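Paenibacillus xanthan lyase (Paenibacillus, PDB 6F2P) catalyses the eliminative cleavage of the polysaccharide xanthan, probably releasing terminal mannosyl units from its side chains. Local coordinates at residues 105-109 and 110-114; 425-429 and 430-434; 28-31 and 32-36; 308-312 and 313-317; 836-840 and 841-845. One frame throughout, in Å; residues are numbered along the deposited sequence.

In the fold
Five local contacts sample three parts of one long chain. In chain order they run contact 3, contact 1, contact 4, contact 2, contact 5. The first three lie in the N-terminal alpha-helical domain of polysaccharide lyase family 8, at the start of helix 28-46, the end of 95-111 and the start of 312-328; contacts 3 and 4 are the nearest pair, with centres about 29 Å apart. Contact 2 follows in the super-sandwich domain, its centre about 34 Å from that of contact 3. Contact 5 is a hairpin of a later five-stranded sheet, about 77 Å between centres from contact 3. No two touch; each is a local helix terminus, turn or hairpin of a multidomain lyase.

Contact 1. Residues 105-109 and 110-114; sequences LDWMN and ANQFY
The carbonyl of M108 closes the last turn of helix 95-111. Its O accepts from Q112 N at 3.0 Å and from F113 N at 2.8 Å, the two donors arriving from opposite faces of the carbonyl plane, while A110 N bonds to W107 O at 2.9 Å. Q112 is the first residue to depart from helical torsions, and N109 CA then sends a CH...O contact to F113 O. On the flank, W107 sends its ring toward the helix end, with CG anti to the backbone N (chi1 -171°), which places the six-membered ring under N111. N111 CB stands 3.7 Å from that ring's centroid, almost on the normal, a CH-pi contact over the face. M108, bent at chi2 and chi3, brings CE to 3.8 Å from Q112 CB. A serine in place of W107 would probably leave N111 CB without the aromatic face beneath it. Around this helix end, M108 and F113 pack on helix 68-85, where F113 meets Y74 edge-to-face; F113 also reaches helices 123-141 and 147-160, and D106 bonds to Y153 and Q149 of the latter.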
loop_
_atom_site.group_PDB
_atom_site.type_symbol
_atom_site.label_atom_id
_atom_site.label_comp_id
_atom_site.label_asym_id
_atom_site.label_seq_id
_atom_site.Cartn_x
_atom_site.Cartn_y
_atom_site.Cartn_z
ATOM N N LEU A 105 47.261 -18.626 -9.046
ATOM C CA LEU A 105 46.646 -17.754 -10.050
ATOM C C LEU A 105 47.064 -18.149 -11.465
ATOM O O LEU A 105 46.243 -18.201 -12.383
ATOM C CB LEU A 105 46.991 -16.286 -9.789
ATOM C CG LEU A 105 46.458 -15.651 -8.503
ATOM C CD1 LEU A 105 47.081 -14.276 -8.313
ATOM C CD2 LEU A 105 44.930 -15.559 -8.531
ATOM N N ASP A 106 48.345 -18.448 -11.630
ATOM C CA ASP A 106 48.854 -18.799 -12.942
ATOM C C ASP A 106 48.365 -20.161 -13.378
ATOM O O ASP A 106 48.151 -20.407 -14.567
ATOM C CB ASP A 106 50.367 -18.711 -12.952
ATOM C CG ASP A 106 50.845 -17.276 -13.007
ATOM O OD1 ASP A 106 50.179 -16.475 -13.707
ATOM O OD2 ASP A 106 51.861 -16.948 -12.352
ATOM N N TRP A 107 48.154 -21.038 -12.407
ATOM C CA TRP A 107 47.590 -22.340 -12.708
ATOM C C TRP A 107 46.162 -22.172 -13.217
ATOM O O TRP A 107 45.784 -22.755 -14.240
ATOM C CB TRP A 107 47.626 -23.272 -11.492
ATOM C CG TRP A 107 47.256 -24.668 -11.872
ATOM C CD1 TRP A 107 48.104 -25.651 -12.294
ATOM C CD2 TRP A 107 45.937 -25.225 -11.920
ATOM N NE1 TRP A 107 47.395 -26.789 -12.591
ATOM C CE2 TRP A 107 46.063 -26.555 -12.369
ATOM C CE3 TRP A 107 44.660 -24.729 -11.629
ATOM C CZ2 TRP A 107 44.961 -27.399 -12.525
ATOM C CZ3 TRP A 107 43.565 -25.572 -11.783
ATOM C CH2 TRP A 107 43.726 -26.893 -12.224
ATOM N N MET A 108 45.373 -21.368 -12.502
ATOM C CA MET A 108 43.999 -21.112 -12.916
ATOM C C MET A 108 44.010 -20.534 -14.323
ATOM O O MET A 108 43.183 -20.900 -15.157
ATOM C CB MET A 108 43.286 -20.153 -11.959
ATOM C CG MET A 108 42.922 -20.745 -10.611
ATOM S SD MET A 108 41.819 -22.175 -10.683
ATOM C CE MET A 108 40.252 -21.416 -11.098
ATOM N N ASN A 109 44.964 -19.647 -14.594
ATOM C CA ASN A 109 45.033 -19.032 -15.913
ATOM C C ASN A 109 45.404 -20.016 -17.007
ATOM O O ASN A 109 45.130 -19.775 -18.185
ATOM C CB ASN A 109 45.996 -17.854 -15.940
ATOM C CG ASN A 109 45.863 -17.048 -17.208
ATOM O OD1 ASN A 109 44.970 -16.199 -17.328
ATOM N ND2 ASN A 109 46.727 -17.327 -18.183
ATOM N N ALA A 110 46.032 -21.123 -16.619
ATOM C CA ALA A 110 46.495 -22.099 -17.594
ATOM C C ALA A 110 45.488 -23.210 -17.802
ATOM O O ALA A 110 45.535 -23.907 -18.811
ATOM C CB ALA A 110 47.834 -22.685 -17.174
ATOM N N ASN A 111 44.569 -23.374 -16.857
ATOM C CA ASN A 111 43.779 -24.598 -16.810
ATOM C C ASN A 111 42.267 -24.419 -16.747
ATOM O O ASN A 111 41.516 -25.206 -17.333
ATOM C CB ASN A 111 44.254 -25.458 -15.638
ATOM C CG ASN A 111 45.675 -25.955 -15.829
ATOM O OD1 ASN A 111 46.599 -25.506 -15.154
ATOM N ND2 ASN A 111 45.855 -26.880 -16.762
ATOM N N GLN A 112 41.826 -23.381 -16.046
ATOM C CA GLN A 112 40.410 -23.217 -15.754
ATOM C C GLN A 112 39.825 -21.870 -16.168
ATOM O O GLN A 112 38.822 -21.827 -16.878
ATOM C CB GLN A 112 40.158 -23.470 -14.267
ATOM C CG GLN A 112 40.145 -24.943 -13.919
ATOM C CD GLN A 112 39.119 -25.690 -14.734
ATOM O OE1 GLN A 112 39.441 -26.662 -15.414
ATOM N NE2 GLN A 112 37.868 -25.231 -14.679
ATOM N N PHE A 113 40.452 -20.783 -15.721
ATOM C CA PHE A 113 39.887 -19.443 -15.877
ATOM C C PHE A 113 40.805 -18.513 -16.652
ATOM O O PHE A 113 41.771 -17.962 -16.106
ATOM C CB PHE A 113 39.583 -18.823 -14.514
ATOM C CG PHE A 113 38.728 -17.601 -14.594
ATOM C CD1 PHE A 113 37.345 -17.711 -14.639
ATOM C CD2 PHE A 113 39.297 -16.337 -14.635
ATOM C CE1 PHE A 113 36.539 -16.578 -14.719
ATOM C CE2 PHE A 113 38.503 -15.206 -14.711
ATOM C CZ PHE A 113 37.120 -15.325 -14.754
ATOM N N TYR A 114 40.474 -18.320 -17.923
ATOM C CA TYR A 114 41.325 -17.568 -18.829
ATOM C C TYR A 114 40.545 -17.122 -20.052
ATOM O O TYR A 114 39.492 -17.676 -20.376
ATOM C CB TYR A 114 42.517 -18.423 -19.269
ATOM C CG TYR A 114 42.122 -19.726 -19.934
ATOM C CD1 TYR A 114 41.863 -19.787 -21.298
ATOM C CD2 TYR A 114 42.011 -20.898 -19.194
ATOM C CE1 TYR A 114 41.501 -20.985 -21.908
ATOM C CE2 TYR A 114 41.649 -22.102 -19.795
ATOM C CZ TYR A 114 41.394 -22.140 -21.151
ATOM O OH TYR A 114 41.029 -23.334 -21.742
#

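Contact 2. Residues 425-429 and 430-434; sequences HFWAT and VDNYR
V430, the residue right after the short helical turn 426-429, carries most of this contact with F426. Its N bonds to F426 O at 3.0 Å, nearly in line with the carbonyl bond, and the same O also receives T429 N. The side chain then lies over one face of the F426 ring: CB is 4.2 Å from the ring centroid, 18° off the normal, while CG2 approaches CZ to 3.9 Å. F426 extends its ring beneath V430 because CG is anti to the backbone N (chi1 166°). The same ring sets F426 CE2 3.5 Å above the plane of W427, over its centre. A serine at F426 would probably leave V430 and the W427 face without their aromatic neighbour. V430 O and W427 O both lie within bonding distance of one water, which can bridge the two, though it has other acceptors in reach. Next, D431 opens a type I turn ending at R434, and its OD1 accepts from Y433 N at 2.9 Å in an Asx turn, met from above the carboxylate plane. N432 swings its amide back to W427, where ND2 is 3.5 Å from CZ3 at the ring edge, amide and indole planes 13° apart. Beyond it, R434 forms a salt bridge with E509 and a cation-pi contact with W603. The contact is thus buried and mainly apolar and aromatic, and the polar atom at the indole edge, W427 NE1, is satisfied by D278.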
loop_
_atom_site.group_PDB
_atom_site.type_symbol
_atom_site.label_atom_id
_atom_site.label_comp_id
_atom_site.label_asym_id
_atom_site.label_seq_id
_atom_site.Cartn_x
_atom_site.Cartn_y
_atom_site.Cartn_z
ATOM N N HIS A 425 18.138 -18.696 16.962
ATOM C CA HIS A 425 17.414 -19.872 16.474
ATOM C C HIS A 425 15.909 -19.848 16.681
ATOM O O HIS A 425 15.280 -20.907 16.720
ATOM C CB HIS A 425 17.997 -21.168 17.042
ATOM C CG HIS A 425 19.475 -21.277 16.863
ATOM N ND1 HIS A 425 20.076 -21.286 15.624
ATOM C CD2 HIS A 425 20.481 -21.341 17.771
ATOM C CE1 HIS A 425 21.386 -21.365 15.771
ATOM N NE2 HIS A 425 21.655 -21.402 17.065
ATOM N N PHE A 426 15.334 -18.652 16.794
ATOM C CA PHE A 426 13.880 -18.502 16.787
ATOM C C PHE A 426 13.214 -19.325 15.664
ATOM O O PHE A 426 12.330 -20.149 15.923
ATOM C CB PHE A 426 13.477 -17.021 16.669
ATOM C CG PHE A 426 12.023 -16.818 16.330
ATOM C CD1 PHE A 426 11.072 -16.756 17.335
ATOM C CD2 PHE A 426 11.607 -16.720 15.005
ATOM C CE1 PHE A 426 9.744 -16.600 17.035
ATOM C CE2 PHE A 426 10.275 -16.560 14.697
ATOM C CZ PHE A 426 9.339 -16.493 15.717
ATOM N N TRP A 427 13.659 -19.113 14.428
ATOM C CA TRP A 427 13.002 -19.703 13.260
ATOM C C TRP A 427 13.119 -21.217 13.121
ATOM O O TRP A 427 12.295 -21.838 12.450
ATOM C CB TRP A 427 13.492 -19.040 11.969
ATOM C CG TRP A 427 12.915 -17.673 11.749
ATOM C CD1 TRP A 427 13.578 -16.482 11.827
ATOM C CD2 TRP A 427 11.555 -17.355 11.438
ATOM N NE1 TRP A 427 12.718 -15.442 11.565
ATOM C CE2 TRP A 427 11.469 -15.950 11.327
ATOM C CE3 TRP A 427 10.401 -18.121 11.234
ATOM C CZ2 TRP A 427 10.277 -15.296 11.022
ATOM C CZ3 TRP A 427 9.219 -17.469 10.935
ATOM C CH2 TRP A 427 9.167 -16.067 10.829
ATOM N N ALA A 428 14.133 -21.812 13.741
ATOM C CA ALA A 428 14.352 -23.250 13.595
ATOM C C ALA A 428 13.656 -24.050 14.687
ATOM O O ALA A 428 13.675 -25.282 14.662
ATOM C CB ALA A 428 15.846 -23.573 13.559
ATOM N N THR A 429 13.037 -23.348 15.634
ATOM C CA THR A 429 12.369 -23.994 16.766
ATOM C C THR A 429 10.884 -23.657 16.883
ATOM O O THR A 429 10.104 -24.491 17.338
ATOM C CB THR A 429 13.034 -23.625 18.100
ATOM O OG1 THR A 429 13.237 -22.209 18.146
ATOM C CG2 THR A 429 14.374 -24.327 18.256
ATOM N N VAL A 430 10.500 -22.437 16.492
ATOM C CA VAL A 430 9.112 -21.978 16.621
ATOM C C VAL A 430 8.131 -22.869 15.853
ATOM O O VAL A 430 8.483 -23.474 14.841
ATOM C CB VAL A 430 8.947 -20.499 16.158
ATOM C CG1 VAL A 430 9.051 -20.389 14.644
ATOM C CG2 VAL A 430 7.618 -19.926 16.625
ATOM N N ASP A 431 6.904 -22.973 16.349
ATOM C CA ASP A 431 5.870 -23.682 15.612
ATOM C C ASP A 431 5.388 -22.804 14.452
ATOM O O ASP A 431 4.576 -21.890 14.647
ATOM C CB ASP A 431 4.707 -24.048 16.533
ATOM C CG ASP A 431 3.628 -24.837 15.816
ATOM O OD1 ASP A 431 3.751 -25.023 14.580
ATOM O OD2 ASP A 431 2.650 -25.260 16.482
ATOM N N ASN A 432 5.884 -23.088 13.250
ATOM C CA ASN A 432 5.541 -22.299 12.067
ATOM C C ASN A 432 4.097 -22.465 11.607
ATOM O O ASN A 432 3.674 -21.829 10.640
ATOM C CB ASN A 432 6.494 -22.601 10.907
ATOM C CG ASN A 432 7.844 -21.945 11.082
ATOM O OD1 ASN A 432 8.797 -22.573 11.540
ATOM N ND2 ASN A 432 7.931 -20.667 10.728
ATOM N N TYR A 433 3.345 -23.320 12.292
ATOM C CA TYR A 433 1.915 -23.438 12.028
ATOM C C TYR A 433 1.128 -22.413 12.850
ATOM O O TYR A 433 -0.057 -22.178 12.603
ATOM C CB TYR A 433 1.420 -24.851 12.326
ATOM C CG TYR A 433 2.047 -25.929 11.463
ATOM C CD1 TYR A 433 1.695 -26.073 10.127
ATOM C CD2 TYR A 433 2.975 -26.817 11.991
ATOM C CE1 TYR A 433 2.265 -27.060 9.339
ATOM C CE2 TYR A 433 3.547 -27.805 11.216
ATOM C CZ TYR A 433 3.192 -27.926 9.890
ATOM O OH TYR A 433 3.767 -28.917 9.112
ATOM N N ARG A 434 1.812 -21.796 13.811
ATOM C CA ARG A 434 1.206 -20.838 14.725
ATOM C C ARG A 434 2.050 -19.586 14.885
ATOM O O ARG A 434 2.469 -19.254 15.999
ATOM C CB ARG A 434 1.001 -21.477 16.099
ATOM C CG ARG A 434 -0.051 -22.573 16.097
ATOM C CD ARG A 434 -0.362 -23.068 17.500
ATOM N NE ARG A 434 -1.540 -23.932 17.491
ATOM C CZ ARG A 434 -1.761 -24.910 18.366
ATOM N NH1 ARG A 434 -0.881 -25.150 19.324
ATOM N NH2 ARG A 434 -2.865 -25.643 18.282
HETATM O O HOH W 1 10.731 -24.109 13.319
#

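Contact 3. Residues 28-31 and 32-36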
loop_
_atom_site.group_PDB
_atom_site.type_symbol
_atom_site.label_atom_id
_atom_site.label_comp_id
_atom_site.label_asym_id
_atom_site.label_seq_id
_atom_site.Cartn_x
_atom_site.Cartn_y
_atom_site.Cartn_z
ATOM N N PRO A 28 41.161 -4.280 20.343
ATOM C CA PRO A 28 40.937 -5.731 20.440
ATOM C C PRO A 28 40.048 -6.236 19.315
ATOM O O PRO A 28 40.157 -7.392 18.894
ATOM C CB PRO A 28 40.213 -5.890 21.780
ATOM C CG PRO A 28 39.533 -4.552 22.000
ATOM C CD PRO A 28 40.453 -3.523 21.391
ATOM N N ASP A 29 39.168 -5.366 18.834
ATOM C CA ASP A 29 38.305 -5.713 17.722
ATOM C C ASP A 29 39.123 -5.926 16.454
ATOM O O ASP A 29 38.944 -6.932 15.763
ATOM C CB ASP A 29 37.225 -4.653 17.545
ATOM C CG ASP A 29 36.263 -4.628 18.709
ATOM O OD1 ASP A 29 35.851 -5.729 19.148
ATOM O OD2 ASP A 29 35.944 -3.520 19.194
ATOM N N ILE A 30 40.042 -5.003 16.171
ATOM C CA ILE A 30 40.981 -5.186 15.064
ATOM C C ILE A 30 41.844 -6.432 15.256
ATOM O O ILE A 30 42.021 -7.227 14.323
ATOM C CB ILE A 30 41.886 -3.962 14.863
ATOM C CG1 ILE A 30 41.038 -2.757 14.444
ATOM C CG2 ILE A 30 42.961 -4.263 13.830
ATOM C CD1 ILE A 30 41.810 -1.468 14.302
ATOM N N ALA A 31 42.354 -6.614 16.472
ATOM C CA ALA A 31 43.217 -7.760 16.780
ATOM C C ALA A 31 42.524 -9.094 16.506
ATOM O O ALA A 31 43.101 -9.987 15.896
ATOM C CB ALA A 31 43.697 -7.698 18.217
ATOM N N ALA A 32 41.281 -9.215 16.954
ATOM C CA ALA A 32 40.495 -10.417 16.736
ATOM C C ALA A 32 40.335 -10.703 15.251
ATOM O O ALA A 32 40.421 -11.855 14.820
ATOM C CB ALA A 32 39.142 -10.264 17.382
ATOM N N ARG A 33 40.109 -9.654 14.467
ATOM C CA ARG A 33 39.910 -9.826 13.031
ATOM C C ARG A 33 41.204 -10.270 12.343
ATOM O O ARG A 33 41.196 -11.164 11.494
ATOM C CB ARG A 33 39.353 -8.537 12.416
ATOM C CG ARG A 33 39.159 -8.571 10.914
ATOM C CD ARG A 33 38.451 -9.835 10.444
ATOM N NE ARG A 33 37.073 -9.898 10.903
ATOM C CZ ARG A 33 36.296 -10.965 10.769
ATOM N NH1 ARG A 33 36.773 -12.057 10.187
ATOM N NH2 ARG A 33 35.049 -10.940 11.223
ATOM N N VAL A 34 42.314 -9.648 12.724
ATOM C CA VAL A 34 43.614 -9.992 12.169
ATOM C C VAL A 34 43.933 -11.461 12.408
ATOM O O VAL A 34 44.322 -12.188 11.488
ATOM C CB VAL A 34 44.719 -9.125 12.787
ATOM C CG1 VAL A 34 46.097 -9.646 12.392
ATOM C CG2 VAL A 34 44.543 -7.680 12.365
ATOM N N ASN A 35 43.755 -11.898 13.647
ATOM C CA ASN A 35 43.912 -13.306 13.963
ATOM C C ASN A 35 42.999 -14.193 13.110
ATOM O O ASN A 35 43.464 -15.148 12.483
ATOM C CB ASN A 35 43.678 -13.558 15.451
ATOM C CG ASN A 35 43.525 -15.035 15.772
ATOM O OD1 ASN A 35 44.482 -15.802 15.691
ATOM N ND2 ASN A 35 42.310 -15.440 16.126
ATOM N N ALA A 36 41.712 -13.862 13.067
ATOM C CA ALA A 36 40.754 -14.617 12.261
ATOM C C ALA A 36 41.203 -14.719 10.804
ATOM O O ALA A 36 41.129 -15.793 10.192
ATOM C CB ALA A 36 39.386 -13.986 12.348
#
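With CG2 of I30 anti to the backbone N and CG1 beside it (chi1 -65°), and with CG1 of V34 anti to its own N (chi1 170°) and CG2 next to that N, the two CG2 methyls of I30 and V34 come within 4.0 Å of each other. The side chains cross at a slant, and V34 CG2 also settles against the carbonyl O of I30. Both side chains are buried, one turn apart on the same flank of the helix. The backbone carrying them is a regular alpha-helix, the opening turns of helix 28-46, with i to i+4 bonds in sequence: A32 N to P28 O at 2.9 Å, R33 N to D29 O at 3.2 Å, V34 N to I30 O at 2.9 Å and N35 N to A31 O at 3.0 Å. The last of these is almost straight, 177° at the hydrogen. Just ahead of the helix, D27 OD1 accepts from I30 N, a side-chain acceptor for an amide of the first turn. This helix belongs to the N-terminal alpha-helical domain, and I30 leans on I343 of helix 340-351, while R33, its chain bent at chi2 and chi3, touches I340 there. D29 points off the contact and makes a salt bridge with K332, which lies in sequence between D331 and T333, two ligands of a calcium ion.

Contact 4. Residues 308-312 and 313-317; sequences QTAAS and ADATA
At the start of helix 312-328, in the N-terminal alpha-helical domain, A310 and A311 meet the first turn. A311 holds the N-cap position; its O takes A315 N at 2.9 Å in a nearly linear bond, 176° at the hydrogen. Its own N gives a hydrogen bond to a water at 2.8 Å, and that water donates to D314 OD2 at 2.7 Å, relaying what would be one of the two bonds of a capping box, the one from the N-cap N to the residue three on. Before the cap, A310 CB packs 3.9 Å from D314 CB; it also lies 4.2 Å from A315 CB, a small apolar touch between the two positions of a hydrophobic staple. One residue in, S312 O is gripped twice by T316: N comes at 3.0 Å, and OG1, placed beside the backbone N by its chi1 of -59°, donates at 2.8 Å from the opposite face of the carbonyl plane. D314 OD1 bonds to Y264 of helix 256-267, while Y260 of that helix lies against A310. A carboxylate near the amino end of a helix would probably be stabilised by the partial positive charge there, and the water relays a hydrogen bond between it and the N of A311.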
loop_
_atom_site.group_PDB
_atom_site.type_symbol
_atom_site.label_atom_id
_atom_site.label_comp_id
_atom_site.label_asym_id
_atom_site.label_seq_id
_atom_site.Cartn_x
_atom_site.Cartn_y
_atom_site.Cartn_z
ATOM N N GLN A 308 30.182 8.609 4.258
ATOM C CA GLN A 308 31.468 9.079 3.764
ATOM C C GLN A 308 31.342 9.854 2.444
ATOM O O GLN A 308 32.248 10.581 2.051
ATOM C CB GLN A 308 32.445 7.911 3.651
ATOM C CG GLN A 308 32.771 7.284 5.018
ATOM C CD GLN A 308 33.635 6.025 4.946
ATOM O OE1 GLN A 308 33.339 5.089 4.203
ATOM N NE2 GLN A 308 34.700 5.997 5.736
ATOM N N THR A 309 30.210 9.719 1.765
ATOM C CA THR A 309 30.019 10.428 0.505
ATOM C C THR A 309 28.793 11.358 0.517
ATOM O O THR A 309 28.572 12.122 -0.427
ATOM C CB THR A 309 29.875 9.445 -0.661
ATOM O OG1 THR A 309 28.666 8.693 -0.499
ATOM C CG2 THR A 309 31.058 8.501 -0.703
ATOM N N ALA A 310 28.010 11.293 1.591
ATOM C CA ALA A 310 26.767 12.048 1.703
ATOM C C ALA A 310 27.013 13.535 1.957
ATOM O O ALA A 310 28.110 13.928 2.359
ATOM C CB ALA A 310 25.894 11.466 2.817
ATOM N N ALA A 311 25.984 14.349 1.716
ATOM C CA ALA A 311 26.011 15.760 2.081
ATOM C C ALA A 311 26.006 15.896 3.599
ATOM O O ALA A 311 25.587 14.980 4.306
ATOM C CB ALA A 311 24.818 16.475 1.492
ATOM N N SER A 312 26.452 17.046 4.089
ATOM C CA SER A 312 26.625 17.285 5.524
ATOM C C SER A 312 25.471 16.799 6.405
ATOM O O SER A 312 25.681 16.039 7.352
ATOM C CB SER A 312 26.865 18.771 5.778
ATOM O OG SER A 312 27.247 18.990 7.124
ATOM N N ALA A 313 24.262 17.247 6.081
ATOM C CA ALA A 313 23.076 16.906 6.857
ATOM C C ALA A 313 22.882 15.405 6.951
ATOM O O ALA A 313 22.705 14.872 8.044
ATOM C CB ALA A 313 21.854 17.542 6.254
ATOM N N ASP A 314 22.911 14.734 5.802
ATOM C CA ASP A 314 22.723 13.285 5.743
ATOM C C ASP A 314 23.843 12.506 6.446
ATOM O O ASP A 314 23.585 11.568 7.209
ATOM C CB ASP A 314 22.597 12.818 4.292
ATOM C CG ASP A 314 21.272 13.212 3.657
ATOM O OD1 ASP A 314 20.264 13.333 4.384
ATOM O OD2 ASP A 314 21.235 13.390 2.422
ATOM N N ALA A 315 25.084 12.892 6.184
ATOM C CA ALA A 315 26.220 12.233 6.800
ATOM C C ALA A 315 26.067 12.262 8.315
ATOM O O ALA A 315 26.313 11.270 9.001
ATOM C CB ALA A 315 27.503 12.905 6.378
ATOM N N THR A 316 25.619 13.402 8.823
ATOM C CA THR A 316 25.410 13.576 10.250
ATOM C C THR A 316 24.326 12.630 10.735
ATOM O O THR A 316 24.519 11.903 11.707
ATOM C CB THR A 316 24.997 15.013 10.556
ATOM O OG1 THR A 316 26.027 15.902 10.107
ATOM C CG2 THR A 316 24.744 15.208 12.060
ATOM N N ALA A 317 23.195 12.639 10.038
ATOM C CA ALA A 317 22.054 11.792 10.377
ATOM C C ALA A 317 22.425 10.308 10.337
ATOM O O ALA A 317 22.042 9.528 11.219
ATOM C CB ALA A 317 20.885 12.085 9.434
HETATM O O HOH W 2 23.476 13.262 0.951
#

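Contact 5. Residues 836-840 and 841-845; sequences LSING and TNVGS
Three backbone bonds tie I838 to T841 and L836 to V843: V843 N to L836 O at 2.7 Å, I838 N to T841 O at 2.7 Å and T841 N to I838 O at 2.9 Å. They make a tight beta hairpin of strands 832-838 and 841-848, closed by a type I' turn with N839 and G840 at its corners. The turn bond of T841 N reaches I838 O from well above the carbonyl plane, 56° out of it, whereas V843 N is tilted only 27° from the carbonyl plane of L836. G840 has backbone angles at which a side chain would run into the preceding carbonyl, and N839 OD1 accepts from L874 N of the neighbouring strand 871-882. Between the bonded pairs, S837 and N842 form the non-hydrogen-bonded pair. Farther from the turn, L836 N and V843 O are joined through a water, which accepts from the former and donates to the latter and to S845 O. The hairpin lies at one side of a five-stranded antiparallel sheet, where strand 871-882 pairs with 832-838. On the buried face, L836, I838 and V843 gather, with Y865 of strand 857-867 against I838 and V843. L836 and V843 lie side by side, CD2 4.1 Å from V843 CB. On the same face, I838, with CG1 beside the backbone N (chi1 -64°), brings CD1 to 3.9 Å from V843 CG2.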
loop_
_atom_site.group_PDB
_atom_site.type_symbol
_atom_site.label_atom_id
_atom_site.label_comp_id
_atom_site.label_asym_id
_atom_site.label_seq_id
_atom_site.Cartn_x
_atom_site.Cartn_y
_atom_site.Cartn_z
ATOM N N LEU A 836 -25.211 0.370 -23.523
ATOM C CA LEU A 836 -24.752 0.998 -22.292
ATOM C C LEU A 836 -25.299 0.277 -21.064
ATOM O O LEU A 836 -26.476 -0.094 -21.015
ATOM C CB LEU A 836 -25.180 2.462 -22.247
ATOM C CG LEU A 836 -24.949 3.186 -20.920
ATOM C CD1 LEU A 836 -23.466 3.493 -20.721
ATOM C CD2 LEU A 836 -25.776 4.448 -20.850
ATOM N N SER A 837 -24.434 0.069 -20.079
ATOM C CA SER A 837 -24.866 -0.419 -18.779
ATOM C C SER A 837 -24.271 0.482 -17.709
ATOM O O SER A 837 -23.217 1.083 -17.912
ATOM C CB SER A 837 -24.443 -1.876 -18.553
ATOM O OG SER A 837 -23.032 -2.024 -18.498
ATOM N N ILE A 838 -24.957 0.599 -16.580
ATOM C CA ILE A 838 -24.428 1.345 -15.453
ATOM C C ILE A 838 -24.494 0.435 -14.251
ATOM O O ILE A 838 -25.553 -0.107 -13.938
ATOM C CB ILE A 838 -25.240 2.627 -15.172
ATOM C CG1 ILE A 838 -25.142 3.592 -16.354
ATOM C CG2 ILE A 838 -24.748 3.306 -13.907
ATOM C CD1 ILE A 838 -26.097 4.756 -16.271
ATOM N N ASN A 839 -23.357 0.251 -13.591
ATOM C CA ASN A 839 -23.290 -0.587 -12.399
ATOM C C ASN A 839 -23.856 -1.996 -12.588
ATOM O O ASN A 839 -24.387 -2.587 -11.646
ATOM C CB ASN A 839 -23.970 0.112 -11.218
ATOM C CG ASN A 839 -23.094 1.177 -10.595
ATOM O OD1 ASN A 839 -22.193 1.718 -11.240
ATOM N ND2 ASN A 839 -23.336 1.468 -9.325
ATOM N N GLY A 840 -23.748 -2.524 -13.807
ATOM C CA GLY A 840 -24.189 -3.877 -14.098
ATOM C C GLY A 840 -25.606 -3.980 -14.642
ATOM O O GLY A 840 -26.073 -5.068 -14.985
ATOM N N THR A 841 -26.288 -2.842 -14.717
ATOM C CA THR A 841 -27.648 -2.770 -15.232
ATOM C C THR A 841 -27.626 -2.125 -16.613
ATOM O O THR A 841 -27.161 -0.994 -16.756
ATOM C CB THR A 841 -28.525 -1.889 -14.313
ATOM O OG1 THR A 841 -28.512 -2.406 -12.977
ATOM C CG2 THR A 841 -29.957 -1.809 -14.827
ATOM N N ASN A 842 -28.116 -2.825 -17.633
ATOM C CA ASN A 842 -28.231 -2.207 -18.950
ATOM C C ASN A 842 -29.161 -1.005 -18.883
ATOM O O ASN A 842 -30.112 -0.995 -18.103
ATOM C CB ASN A 842 -28.746 -3.195 -19.992
ATOM C CG ASN A 842 -27.680 -4.156 -20.462
ATOM O OD1 ASN A 842 -27.967 -5.104 -21.187
ATOM N ND2 ASN A 842 -26.442 -3.923 -20.050
ATOM N N VAL A 843 -28.870 0.013 -19.681
ATOM C CA VAL A 843 -29.741 1.175 -19.776
ATOM C C VAL A 843 -30.166 1.357 -21.220
ATOM O O VAL A 843 -29.325 1.563 -22.100
ATOM C CB VAL A 843 -29.044 2.459 -19.305
ATOM C CG1 VAL A 843 -29.902 3.675 -19.639
ATOM C CG2 VAL A 843 -28.759 2.393 -17.814
ATOM N N GLY A 844 -31.470 1.274 -21.461
ATOM C CA GLY A 844 -32.006 1.392 -22.803
ATOM C C GLY A 844 -31.689 0.196 -23.677
ATOM O O GLY A 844 -31.193 -0.822 -23.194
ATOM N N SER A 845 -31.981 0.318 -24.968
ATOM C CA SER A 845 -31.652 -0.721 -25.931
ATOM C C SER A 845 -30.284 -0.439 -26.552
ATOM O O SER A 845 -29.678 0.596 -26.286
ATOM C CB SER A 845 -32.742 -0.825 -27.011
ATOM O OG SER A 845 -32.969 0.413 -27.665
HETATM O O HOH W 3 -27.814 1.224 -24.397
#